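Side-chain contacts in structural protein ORF273 (Acidianus two-tailed virus, PDB 4ART), which is a heat- and acid-stable structural protein of the virion with a new fold, its precise role not being established: residues A[30-35]-A[249-254]; A[40-45]-A[54-59]; A[94-97]-A[101-104]; A[105-110]-A[265-270]; A[218-221]-A[225-228]. All blocks are in the same frame, centred on the assembly; numbering follows the deposited sequence.

Interaction 1 (A[30-35]-A[249-254]); sequences KLADIV and VCYEWK
A32, V249 and Y251 bring helix 23-44 onto the mixed beta sheet, a helix-on-sheet packing in which the helix lies over strand 247-253. The two short axes approach to 9.5 Å with an angle of 33° between their N-to-C directions. A32 is the small residue beneath V249: its CB lies 3.6 Å from V249 CG2 and 3.7 Å from V249 CB. CG2 stands beside the backbone N of V249, while CG1 is anti to it (chi1 -175°), which leaves CG2 to meet the helix. Two residues along the strand, Y251 likewise points toward the helix, and its ring extends that way and sets Y251 OH 3.8 Å from A32 CB. The bases of both side chains are set by the sheet, since V249 and Y251 pair through their backbones with V157 and L155. C250 between them forms a disulfide with C263, and L31 and V35 carry the helix over I141 of strand 139-146, beyond strand 154-161. The polar end of the tyrosine is satisfied on the helix. The D33 and Y251 side chains cross at about a right angle, carboxylate and ring planes 64° apart, and D33 OD1 lies at the ring edge, near its plane. Y251 OH donates to D33 OD1 at 3.0 Å, and OD1 receives it on its anti lone pair, directed away from OD2.

Interaction 2 (A[40-45]-A[54-59]); sequences EKEIRK and IENFYY
E42 grips N56 with both carboxylate oxygens. N56 ND2 donates to E42 OE2 over 3.0 Å in a nearly straight bond, 170° at the hydrogen, and the acceptor lies in the amide plane. The backbone N of N56 donates to E42 OE1 at 3.2 Å along a more bent path. Each oxygen offers its syn lone pair, so this is a two-pronged arrangement that fixes the rotation of the carboxylate. The bend of the E42 chain at chi2 (-127°) turns the carboxylate toward N56. Y59 comes in from the opposite direction: E42 OE2 is at the edge of its ring, in the ring plane and 3.0 Å from Y59 OH, with carboxylate and ring planes 78° apart. E38 places a second carboxylate near OE2, which might raise the proton affinity of the pair, whereas the two N-H donors would favour a charged E42. The contact joins the C-terminal part of helix 23-44 to the loop that leads into strand 58-62 and to Y59 at its start, the helix-to-strand connection by which the chain enters its mixed sheet. There Y59 pairs through its backbone with V91, and its side chain also touches I67 and T93. N56 rests on P69. Further out, E55 approaches with its CB, 3.4 Å from E42 OE1; its carboxylate leads away from the contact.

Interaction 3 (A[94-97]-A[101-104]); sequences DVTR and EFLF
T96 lays its methyl group against the base of F102, with T96 CG2 3.5 Å from F102 CB and 3.7 Å from F102 CA. The two residues lie on either side of the short connection between strand 87-96 and helix 99-108, a beta-alpha unit in which the helix folds back onto the sheet it has just left. The methyl also reaches the near side of the ring, T96 CG2 lying 3.7 Å from F102 CD1 and approaching it obliquely. The two side chains cross at about a right angle. The threonine torsion (chi1 -169°) explains the division of labour: CG2 occupies the crowded position between backbone N and carbonyl carbon and meets F102, whereas OG1, on the far side from the N, turns to E101 and the connection. OG1 makes a weak hydrogen bond to D98 O, and the backbone N of E101 makes another to D98 OD2, so the turn between strand and helix is partly held from within. F102 has CG anti to its N (chi1 173°), which carries the ring away from T96 and over the sheet, onto V144 and E146 of strand 139-146 and Y154 and A156 of strand 154-161. T96 packs on V144 and E146 as well, and its backbone pairs with V145 and F147, so both residues belong to one buried layer between helix and sheet. E101 lies at the margin of this layer, where its CB stands 3.8 Å from T96 OG1 and its CD 4.1 Å from the same hydroxyl oxygen.

Interaction 4 (A[105-110]-A[265-270]); sequences DIDYGL and KLERLK
The type I beta turn from L266 to L269, at the end of the short C-terminal helix, meets helix 99-108 where E267 faces I106 and D107. The turn is supported by the backbone bond from L269 N to L266 O, 3.0 Å. Its second residue, E267, has a chain bent at chi2 (-105°) and comes at the helix from the opposite direction to D107. The carboxylates end close together: D107 OD2 lies 3.2 Å from E267 OE1, and the planes are only 25° apart. As deposited both atoms are acceptors and the pair is not a hydrogen bond; two full negative charges this close would repel, and the proximity could favour protonation of one group. E267 OE2 also lies 4.0 Å from I106 CG2. Beneath lies the apolar part, looser in its spacing, with I106 CD1 4.4 Å from L266 CD2. Both residues face the sheet, I106 on A156 and Q248, L266 on C250 and Y154. What results is a helix and a C-terminal turn lying side by side, the arrangement of helices packed on one face of a mixed beta sheet, with I106 and L266 turned to the sheet.

Interaction 5 (A[218-221]-A[225-228]); sequences YHYY and NNSF
H219 sets its CB squarely over one face of the F228 ring, 3.7 Å from the centroid and 10° off the ring normal, a CH-pi contact. The imidazole then leans past the ring: the planes stand 56° apart with H219 CD2 3.8 Å from F228 CE2, an oblique pair. Its nitrogens are used elsewhere, ND1 by D223 and NE2 by E195 of the second subunit. Y220 turns the other way, its CG anti to the backbone N (chi1 177°), a torsion that places the ring edge against N225 O, which lies in the ring plane 3.5 Å from Y220 CD1; Y220 CB rests 3.8 Å from F228 CB. The backbones are tied by N225 N donating to H219 O, 3.1 Å, in the carbonyl plane. A water donates to both Y220 O and N226 OD1. N225 ND2 reaches E131 and A129 of the second subunit, while N225 OD1 is gripped twice. The bond from S227 N, 3.1 Å to N225 OD1, makes an Asx turn; S227 OG adds a second donor to the same oxygen at 2.6 Å. The turn opens the 3-10 segment 226-228, in the loop connecting helices 210-221 and 229-242 at the subunit interface.

Overall arrangement
From the N terminus, helix 23-44 supplies one side of interactions 1 and 2. Interaction 2 closes first, round a short loop whose residues 46-53 are not modelled, and delivers the chain to the sheet. Interaction 3 follows in series, closing the turn from strand 87-96 into helix 99-108. That helix then opens interaction 4, inside whose long loop interaction 5 is nested. Interaction 1 closes at strand 247-253, enclosing interactions 2, 3 and 5 but crossing interaction 4, which closes only at 265-270. Helix 23-44 covers one sheet face and helix 99-108 the other. W253 meets I43, C250 meets L266, and F104 meets Y221, linking sheet, C terminus and helix 210-221.

Interaction 1 (A[30-35]-A[249-254])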
# COMPACT_ATOMS: atom_id res chain seq x y z
N LYS A 30 6.31 27.34 -5.10
CA LYS A 30 5.00 27.68 -5.67
C LYS A 30 4.07 26.46 -5.68
O LYS A 30 2.91 26.58 -5.30
CB LYS A 30 5.15 28.25 -7.09
CG LYS A 30 5.69 29.68 -7.07
CD LYS A 30 6.17 30.12 -8.46
CE LYS A 30 6.90 31.45 -8.45
NZ LYS A 30 7.19 31.94 -9.83
N LEU A 31 4.60 25.31 -6.08
CA LEU A 31 3.83 24.07 -6.14
C LEU A 31 3.35 23.61 -4.77
O LEU A 31 2.21 23.16 -4.65
CB LEU A 31 4.65 22.94 -6.82
CG LEU A 31 4.79 23.03 -8.35
CD1 LEU A 31 5.90 22.10 -8.83
CD2 LEU A 31 3.45 22.70 -9.06
N ALA A 32 4.21 23.72 -3.73
CA ALA A 32 3.87 23.34 -2.36
C ALA A 32 2.75 24.24 -1.79
O ALA A 32 1.84 23.72 -1.17
CB ALA A 32 5.10 23.39 -1.49
N ASP A 33 2.79 25.56 -2.08
CA ASP A 33 1.71 26.47 -1.66
C ASP A 33 0.39 26.16 -2.39
O ASP A 33 -0.68 26.24 -1.77
CB ASP A 33 2.12 27.93 -1.81
CG ASP A 33 3.26 28.34 -0.88
OD1 ASP A 33 3.49 27.63 0.15
OD2 ASP A 33 3.94 29.35 -1.17
N ILE A 34 0.46 25.75 -3.68
CA ILE A 34 -0.72 25.34 -4.46
C ILE A 34 -1.37 24.12 -3.77
O ILE A 34 -2.57 24.12 -3.54
CB ILE A 34 -0.39 25.10 -5.98
CG1 ILE A 34 -0.09 26.45 -6.71
CG2 ILE A 34 -1.52 24.32 -6.69
CD1 ILE A 34 0.77 26.29 -8.00
N VAL A 35 -0.55 23.11 -3.39
CA VAL A 35 -1.04 21.89 -2.71
C VAL A 35 -1.61 22.26 -1.35
O VAL A 35 -2.76 21.94 -1.08
CB VAL A 35 0.03 20.75 -2.64
CG1 VAL A 35 -0.41 19.62 -1.70
CG2 VAL A 35 0.34 20.20 -4.03
N VAL A 249 8.28 20.64 1.96
CA VAL A 249 7.66 21.81 2.63
C VAL A 249 6.65 21.33 3.67
O VAL A 249 5.83 20.46 3.36
CB VAL A 249 7.07 22.89 1.66
CG1 VAL A 249 6.56 24.11 2.41
CG2 VAL A 249 8.07 23.30 0.61
N CYS A 250 6.74 21.87 4.91
CA CYS A 250 5.90 21.47 6.03
C CYS A 250 5.08 22.58 6.64
O CYS A 250 5.40 23.75 6.50
CB CYS A 250 6.70 20.70 7.09
SG CYS A 250 7.63 19.30 6.44
N TYR A 251 3.94 22.20 7.22
CA TYR A 251 2.94 23.10 7.78
C TYR A 251 2.26 22.49 9.01
O TYR A 251 2.16 21.26 9.11
CB TYR A 251 1.82 23.36 6.75
CG TYR A 251 2.28 23.77 5.37
CD1 TYR A 251 2.61 22.81 4.40
CD2 TYR A 251 2.33 25.11 5.00
CE1 TYR A 251 2.98 23.18 3.11
CE2 TYR A 251 2.74 25.50 3.72
CZ TYR A 251 3.02 24.52 2.77
OH TYR A 251 3.37 24.92 1.51
N GLU A 252 1.82 23.35 9.93
CA GLU A 252 1.08 22.92 11.12
C GLU A 252 -0.31 23.53 11.05
O GLU A 252 -0.45 24.68 10.63
CB GLU A 252 1.80 23.30 12.42
CG GLU A 252 2.02 24.79 12.61
CD GLU A 252 2.50 25.22 13.98
OE1 GLU A 252 2.62 24.36 14.88
OE2 GLU A 252 2.75 26.44 14.15
N TRP A 253 -1.34 22.74 11.41
CA TRP A 253 -2.71 23.22 11.43
C TRP A 253 -2.90 23.97 12.73
O TRP A 253 -2.75 23.39 13.81
CB TRP A 253 -3.70 22.06 11.34
CG TRP A 253 -5.12 22.51 11.18
CD1 TRP A 253 -6.08 22.57 12.14
CD2 TRP A 253 -5.74 22.97 9.97
NE1 TRP A 253 -7.27 23.02 11.61
CE2 TRP A 253 -7.08 23.28 10.27
CE3 TRP A 253 -5.28 23.17 8.65
CZ2 TRP A 253 -7.98 23.76 9.31
CZ3 TRP A 253 -6.16 23.65 7.70
CH2 TRP A 253 -7.49 23.95 8.03
N LYS A 254 -3.16 25.28 12.63
CA LYS A 254 -3.33 26.11 13.81
C LYS A 254 -4.38 27.16 13.56
O LYS A 254 -4.17 28.08 12.76
CB LYS A 254 -1.99 26.75 14.24
CG LYS A 254 -1.97 27.23 15.70
CD LYS A 254 -0.57 27.61 16.18
CE LYS A 254 -0.36 29.10 16.28
NZ LYS A 254 1.06 29.44 16.59

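Interaction 2 (A[40-45]-A[54-59])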
# COMPACT_ATOMS: atom_id res chain seq x y z
N GLU A 40 -6.04 22.80 2.57
CA GLU A 40 -6.66 23.75 3.50
C GLU A 40 -8.13 23.98 3.12
O GLU A 40 -9.00 23.78 3.96
CB GLU A 40 -5.87 25.06 3.49
CG GLU A 40 -6.21 26.01 4.61
CD GLU A 40 -5.50 27.33 4.40
OE1 GLU A 40 -5.99 28.13 3.57
OE2 GLU A 40 -4.43 27.54 5.01
N LYS A 41 -8.39 24.35 1.82
CA LYS A 41 -9.72 24.60 1.24
C LYS A 41 -10.63 23.40 1.45
O LYS A 41 -11.78 23.58 1.84
CB LYS A 41 -9.59 24.91 -0.27
CG LYS A 41 -10.85 25.46 -0.91
CD LYS A 41 -10.79 25.40 -2.44
CE LYS A 41 -11.46 24.16 -2.99
NZ LYS A 41 -11.49 24.16 -4.48
N GLU A 42 -10.10 22.19 1.23
CA GLU A 42 -10.80 20.92 1.42
C GLU A 42 -11.14 20.64 2.88
O GLU A 42 -12.24 20.18 3.16
CB GLU A 42 -10.00 19.75 0.82
CG GLU A 42 -9.93 19.80 -0.70
CD GLU A 42 -10.37 18.57 -1.47
OE1 GLU A 42 -10.58 17.50 -0.84
OE2 GLU A 42 -10.43 18.65 -2.71
N ILE A 43 -10.22 20.95 3.81
CA ILE A 43 -10.46 20.75 5.25
C ILE A 43 -11.63 21.62 5.76
O ILE A 43 -12.59 21.06 6.29
CB ILE A 43 -9.17 20.85 6.11
CG1 ILE A 43 -8.24 19.65 5.80
CG2 ILE A 43 -9.50 20.92 7.61
CD1 ILE A 43 -6.76 19.83 6.25
N ARG A 44 -11.58 22.95 5.51
CA ARG A 44 -12.61 23.92 5.93
C ARG A 44 -14.05 23.59 5.46
O ARG A 44 -15.00 24.09 6.05
CB ARG A 44 -12.20 25.37 5.60
CG ARG A 44 -10.70 25.66 5.74
CD ARG A 44 -10.35 27.04 6.25
NE ARG A 44 -10.95 28.12 5.48
CZ ARG A 44 -11.37 29.27 6.00
NH1 ARG A 44 -11.23 29.50 7.30
NH2 ARG A 44 -11.92 30.19 5.23
N LYS A 45 -14.20 22.70 4.45
CA LYS A 45 -15.49 22.26 3.92
C LYS A 45 -15.68 20.73 4.00
O LYS A 45 -15.40 20.11 5.03
CB LYS A 45 -15.72 22.79 2.49
CG LYS A 45 -14.78 22.23 1.42
CD LYS A 45 -14.70 23.15 0.19
CE LYS A 45 -15.64 22.74 -0.93
NZ LYS A 45 -15.52 23.64 -2.11
N ILE A 54 -10.30 15.48 3.26
CA ILE A 54 -10.39 14.02 3.18
C ILE A 54 -11.24 13.56 1.94
O ILE A 54 -11.44 12.37 1.73
CB ILE A 54 -10.86 13.37 4.54
CG1 ILE A 54 -10.34 14.16 5.78
CG2 ILE A 54 -10.45 11.87 4.63
CD1 ILE A 54 -10.98 13.79 7.15
N GLU A 55 -11.68 14.52 1.10
CA GLU A 55 -12.51 14.27 -0.08
C GLU A 55 -11.75 13.72 -1.28
O GLU A 55 -12.18 12.74 -1.90
CB GLU A 55 -13.32 15.53 -0.46
CG GLU A 55 -14.38 15.33 -1.54
CD GLU A 55 -15.44 14.26 -1.30
OE1 GLU A 55 -15.96 14.16 -0.17
OE2 GLU A 55 -15.76 13.53 -2.27
N ASN A 56 -10.65 14.38 -1.66
CA ASN A 56 -9.83 13.99 -2.81
C ASN A 56 -8.40 13.66 -2.40
O ASN A 56 -7.78 14.40 -1.63
CB ASN A 56 -9.85 15.08 -3.91
CG ASN A 56 -11.22 15.33 -4.52
OD1 ASN A 56 -11.76 14.50 -5.26
ND2 ASN A 56 -11.81 16.50 -4.25
N PHE A 57 -7.89 12.54 -2.92
CA PHE A 57 -6.53 12.08 -2.71
C PHE A 57 -5.59 12.34 -3.89
O PHE A 57 -4.39 12.47 -3.67
CB PHE A 57 -6.49 10.61 -2.26
CG PHE A 57 -7.26 10.40 -0.97
CD1 PHE A 57 -8.63 10.18 -0.99
CD2 PHE A 57 -6.62 10.47 0.26
CE1 PHE A 57 -9.34 10.04 0.20
CE2 PHE A 57 -7.33 10.31 1.45
CZ PHE A 57 -8.69 10.09 1.41
N TYR A 58 -6.12 12.42 -5.11
CA TYR A 58 -5.30 12.61 -6.31
C TYR A 58 -5.64 13.90 -7.03
O TYR A 58 -6.82 14.22 -7.19
CB TYR A 58 -5.39 11.40 -7.25
CG TYR A 58 -4.96 10.10 -6.59
CD1 TYR A 58 -3.62 9.77 -6.45
CD2 TYR A 58 -5.91 9.22 -6.07
CE1 TYR A 58 -3.22 8.60 -5.83
CE2 TYR A 58 -5.52 8.03 -5.44
CZ TYR A 58 -4.18 7.72 -5.33
OH TYR A 58 -3.79 6.56 -4.70
N TYR A 59 -4.61 14.63 -7.45
CA TYR A 59 -4.80 15.89 -8.15
C TYR A 59 -3.82 16.07 -9.28
O TYR A 59 -2.73 15.50 -9.26
CB TYR A 59 -4.57 17.09 -7.22
CG TYR A 59 -5.44 17.15 -5.99
CD1 TYR A 59 -6.63 17.87 -6.00
CD2 TYR A 59 -5.01 16.61 -4.78
CE1 TYR A 59 -7.42 17.96 -4.85
CE2 TYR A 59 -5.79 16.69 -3.64
CZ TYR A 59 -6.98 17.38 -3.68
OH TYR A 59 -7.72 17.49 -2.54

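Interaction 3 (A[94-97]-A[101-104])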
# COMPACT_ATOMS: atom_id res chain seq x y z
N ASP A 94 -1.86 11.24 1.01
CA ASP A 94 -2.04 10.15 1.97
C ASP A 94 -2.48 10.85 3.25
O ASP A 94 -2.00 11.97 3.56
CB ASP A 94 -0.72 9.40 2.25
CG ASP A 94 -0.38 8.24 1.33
OD1 ASP A 94 -1.31 7.66 0.73
OD2 ASP A 94 0.82 7.86 1.29
N VAL A 95 -3.35 10.21 4.01
CA VAL A 95 -3.85 10.72 5.27
C VAL A 95 -3.47 9.72 6.36
O VAL A 95 -3.65 8.52 6.19
CB VAL A 95 -5.36 11.05 5.19
CG1 VAL A 95 -6.03 11.05 6.56
CG2 VAL A 95 -5.59 12.38 4.47
N THR A 96 -2.89 10.22 7.45
CA THR A 96 -2.42 9.36 8.52
C THR A 96 -2.88 9.85 9.90
O THR A 96 -3.21 11.02 10.07
CB THR A 96 -0.90 9.15 8.38
OG1 THR A 96 -0.48 8.11 9.26
CG2 THR A 96 -0.13 10.43 8.64
N ARG A 97 -2.89 8.93 10.88
CA ARG A 97 -3.27 9.20 12.26
C ARG A 97 -2.20 8.70 13.24
O ARG A 97 -2.33 8.88 14.46
CB ARG A 97 -4.69 8.66 12.56
CG ARG A 97 -5.80 9.54 11.95
CD ARG A 97 -7.22 9.02 12.12
NE ARG A 97 -8.18 9.71 11.25
CZ ARG A 97 -8.84 10.83 11.55
NH1 ARG A 97 -8.65 11.42 12.73
NH2 ARG A 97 -9.70 11.36 10.69
N GLU A 101 4.24 6.63 11.22
CA GLU A 101 3.85 6.34 9.84
C GLU A 101 3.93 7.62 9.01
O GLU A 101 4.41 7.58 7.88
CB GLU A 101 2.44 5.75 9.79
CG GLU A 101 2.15 5.08 8.46
CD GLU A 101 0.85 4.30 8.41
OE1 GLU A 101 0.51 3.63 9.42
OE2 GLU A 101 0.18 4.35 7.36
N PHE A 102 3.47 8.74 9.59
CA PHE A 102 3.55 10.07 8.99
C PHE A 102 5.01 10.39 8.65
O PHE A 102 5.31 10.72 7.51
CB PHE A 102 2.98 11.13 9.97
CG PHE A 102 3.14 12.58 9.55
CD1 PHE A 102 2.50 13.07 8.41
CD2 PHE A 102 3.86 13.46 10.34
CE1 PHE A 102 2.63 14.41 8.04
CE2 PHE A 102 3.98 14.81 9.97
CZ PHE A 102 3.36 15.27 8.83
N LEU A 103 5.92 10.23 9.61
CA LEU A 103 7.36 10.50 9.40
C LEU A 103 7.96 9.55 8.38
O LEU A 103 8.72 9.98 7.51
CB LEU A 103 8.12 10.42 10.73
CG LEU A 103 7.77 11.46 11.79
CD1 LEU A 103 8.63 11.24 13.02
CD2 LEU A 103 7.91 12.90 11.26
N PHE A 104 7.55 8.28 8.42
CA PHE A 104 8.02 7.30 7.45
C PHE A 104 7.55 7.65 6.02
O PHE A 104 8.34 7.58 5.07
CB PHE A 104 7.64 5.88 7.86
CG PHE A 104 8.06 4.85 6.87
CD1 PHE A 104 9.38 4.41 6.82
CD2 PHE A 104 7.15 4.33 5.96
CE1 PHE A 104 9.80 3.51 5.85
CE2 PHE A 104 7.56 3.39 5.02
CZ PHE A 104 8.88 2.97 4.97

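Interaction 4 (A[105-110]-A[265-270])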
# COMPACT_ATOMS: atom_id res chain seq x y z
N ASP A 105 6.29 8.02 5.86
CA ASP A 105 5.72 8.42 4.58
C ASP A 105 6.43 9.67 4.03
O ASP A 105 6.67 9.72 2.85
CB ASP A 105 4.21 8.69 4.71
CG ASP A 105 3.34 7.46 4.90
OD1 ASP A 105 3.90 6.33 5.04
OD2 ASP A 105 2.10 7.62 4.98
N ILE A 106 6.81 10.64 4.91
CA ILE A 106 7.54 11.89 4.58
C ILE A 106 8.92 11.55 4.01
O ILE A 106 9.32 12.08 2.97
CB ILE A 106 7.75 12.78 5.85
CG1 ILE A 106 6.46 13.43 6.35
CG2 ILE A 106 8.87 13.85 5.68
CD1 ILE A 106 6.69 14.20 7.69
N ASP A 107 9.66 10.72 4.74
CA ASP A 107 11.05 10.35 4.49
C ASP A 107 11.27 9.27 3.40
O ASP A 107 12.31 9.28 2.74
CB ASP A 107 11.75 10.04 5.83
CG ASP A 107 11.70 11.20 6.83
OD1 ASP A 107 11.87 12.37 6.40
OD2 ASP A 107 11.51 10.93 8.05
N TYR A 108 10.26 8.40 3.16
CA TYR A 108 10.30 7.30 2.19
C TYR A 108 9.06 7.17 1.29
O TYR A 108 8.92 6.16 0.61
CB TYR A 108 10.49 5.95 2.91
CG TYR A 108 11.78 5.82 3.68
CD1 TYR A 108 11.88 6.27 4.99
CD2 TYR A 108 12.89 5.20 3.11
CE1 TYR A 108 13.07 6.15 5.71
CE2 TYR A 108 14.08 5.04 3.83
CZ TYR A 108 14.16 5.53 5.13
OH TYR A 108 15.32 5.37 5.85
N GLY A 109 8.20 8.18 1.28
CA GLY A 109 6.97 8.18 0.49
C GLY A 109 7.18 8.41 -0.98
O GLY A 109 6.59 9.32 -1.58
N LEU A 110 8.00 7.53 -1.58
CA LEU A 110 8.31 7.57 -2.99
C LEU A 110 7.08 7.25 -3.80
O LEU A 110 6.26 6.44 -3.39
CB LEU A 110 9.40 6.55 -3.34
CG LEU A 110 10.84 7.03 -3.14
CD1 LEU A 110 11.78 5.89 -3.13
CD2 LEU A 110 11.25 7.99 -4.22
N LYS A 265 11.84 20.63 12.47
CA LYS A 265 11.19 20.97 13.74
C LYS A 265 9.99 20.01 13.90
O LYS A 265 9.75 19.50 15.00
CB LYS A 265 10.75 22.45 13.75
CG LYS A 265 10.10 22.92 15.06
CD LYS A 265 11.13 23.38 16.11
CE LYS A 265 10.49 23.71 17.44
NZ LYS A 265 11.46 24.34 18.37
N LEU A 266 9.29 19.72 12.79
CA LEU A 266 8.14 18.83 12.70
C LEU A 266 8.37 17.43 13.27
O LEU A 266 7.51 16.94 14.00
CB LEU A 266 7.65 18.75 11.24
CG LEU A 266 6.31 18.10 11.03
CD1 LEU A 266 5.28 18.77 11.85
CD2 LEU A 266 5.91 18.14 9.58
N GLU A 267 9.50 16.78 12.92
CA GLU A 267 9.85 15.43 13.38
C GLU A 267 10.01 15.34 14.90
O GLU A 267 9.95 14.25 15.45
CB GLU A 267 11.10 14.87 12.67
CG GLU A 267 11.35 15.38 11.25
CD GLU A 267 11.05 14.48 10.07
OE1 GLU A 267 11.19 13.24 10.21
OE2 GLU A 267 10.75 15.02 8.98
N ARG A 268 10.15 16.49 15.59
CA ARG A 268 10.26 16.56 17.04
C ARG A 268 8.89 16.55 17.75
O ARG A 268 8.84 16.37 18.97
CB ARG A 268 11.03 17.84 17.47
CG ARG A 268 12.35 18.06 16.74
CD ARG A 268 13.17 19.24 17.26
NE ARG A 268 13.39 19.24 18.72
CZ ARG A 268 14.18 18.39 19.37
NH1 ARG A 268 14.81 17.42 18.71
NH2 ARG A 268 14.32 18.48 20.68
N LEU A 269 7.79 16.76 16.99
CA LEU A 269 6.44 16.90 17.55
C LEU A 269 5.54 15.64 17.79
O LEU A 269 4.56 15.42 17.09
CB LEU A 269 5.69 18.05 16.85
CG LEU A 269 6.46 19.37 16.67
CD1 LEU A 269 5.68 20.35 15.84
CD2 LEU A 269 6.84 19.99 18.01
N LYS A 270 5.85 14.89 18.88
CA LYS A 270 5.16 13.69 19.38
C LYS A 270 5.15 12.55 18.38
O LYS A 270 6.14 11.83 18.29
CB LYS A 270 3.75 14.00 19.91
CG LYS A 270 3.26 12.99 20.95
CD LYS A 270 2.06 13.52 21.74
CE LYS A 270 1.58 12.56 22.80
NZ LYS A 270 2.54 12.44 23.94

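Interaction 5 (A[218-221]-A[225-228])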
# COMPACT_ATOMS: atom_id res chain seq x y z
N TYR A 218 10.21 -0.17 6.37
CA TYR A 218 8.85 -0.25 6.86
C TYR A 218 8.83 -1.17 8.09
O TYR A 218 8.14 -0.88 9.08
CB TYR A 218 7.90 -0.76 5.74
CG TYR A 218 6.44 -0.80 6.14
CD1 TYR A 218 5.91 -1.89 6.81
CD2 TYR A 218 5.59 0.28 5.88
CE1 TYR A 218 4.57 -1.92 7.21
CE2 TYR A 218 4.24 0.25 6.25
CZ TYR A 218 3.74 -0.84 6.93
OH TYR A 218 2.42 -0.86 7.32
N HIS A 219 9.58 -2.30 8.01
CA HIS A 219 9.68 -3.27 9.10
C HIS A 219 10.34 -2.63 10.33
O HIS A 219 9.88 -2.84 11.44
CB HIS A 219 10.45 -4.51 8.63
CG HIS A 219 9.71 -5.35 7.63
ND1 HIS A 219 8.31 -5.40 7.60
CD2 HIS A 219 10.19 -6.17 6.66
CE1 HIS A 219 7.99 -6.24 6.62
NE2 HIS A 219 9.08 -6.73 6.03
N TYR A 220 11.35 -1.79 10.11
CA TYR A 220 12.03 -1.07 11.19
C TYR A 220 11.18 0.10 11.75
O TYR A 220 11.02 0.21 12.96
CB TYR A 220 13.45 -0.59 10.70
CG TYR A 220 14.21 0.23 11.72
CD1 TYR A 220 14.44 -0.26 13.01
CD2 TYR A 220 14.69 1.49 11.40
CE1 TYR A 220 15.12 0.51 13.96
CE2 TYR A 220 15.35 2.28 12.35
CZ TYR A 220 15.56 1.78 13.63
OH TYR A 220 16.26 2.54 14.54
N TYR A 221 10.61 0.95 10.91
CA TYR A 221 9.92 2.13 11.43
C TYR A 221 8.48 1.98 11.73
O TYR A 221 8.01 2.57 12.71
CB TYR A 221 10.06 3.30 10.47
CG TYR A 221 11.46 3.84 10.39
CD1 TYR A 221 12.02 4.56 11.45
CD2 TYR A 221 12.22 3.69 9.23
CE1 TYR A 221 13.30 5.11 11.36
CE2 TYR A 221 13.51 4.25 9.13
CZ TYR A 221 14.04 4.95 10.20
OH TYR A 221 15.31 5.50 10.11
N ASN A 225 10.26 -3.01 14.50
CA ASN A 225 11.11 -4.16 14.76
C ASN A 225 12.54 -3.69 14.67
O ASN A 225 13.00 -3.39 13.58
CB ASN A 225 10.80 -5.29 13.76
CG ASN A 225 11.48 -6.58 14.17
OD1 ASN A 225 12.68 -6.61 14.42
ND2 ASN A 225 10.72 -7.63 14.35
N ASN A 226 13.22 -3.60 15.84
CA ASN A 226 14.60 -3.11 15.94
C ASN A 226 15.68 -3.96 15.27
O ASN A 226 16.73 -3.43 14.94
CB ASN A 226 14.98 -2.78 17.39
CG ASN A 226 14.95 -1.31 17.69
OD1 ASN A 226 13.90 -0.65 17.59
ND2 ASN A 226 16.12 -0.76 18.05
N SER A 227 15.44 -5.27 15.07
CA SER A 227 16.42 -6.14 14.43
C SER A 227 16.68 -5.73 12.97
O SER A 227 17.72 -6.06 12.41
CB SER A 227 15.99 -7.59 14.54
OG SER A 227 14.91 -7.81 13.66
N PHE A 228 15.77 -4.90 12.39
CA PHE A 228 15.84 -4.38 11.03
C PHE A 228 16.59 -3.08 10.93
O PHE A 228 16.71 -2.53 9.85
CB PHE A 228 14.43 -4.22 10.42
CG PHE A 228 13.77 -5.54 10.07
CD1 PHE A 228 13.05 -6.24 11.03
CD2 PHE A 228 13.89 -6.08 8.80
CE1 PHE A 228 12.45 -7.47 10.71
CE2 PHE A 228 13.32 -7.32 8.49
CZ PHE A 228 12.59 -8.00 9.44
O HOH W 1 11.90 0.49 15.53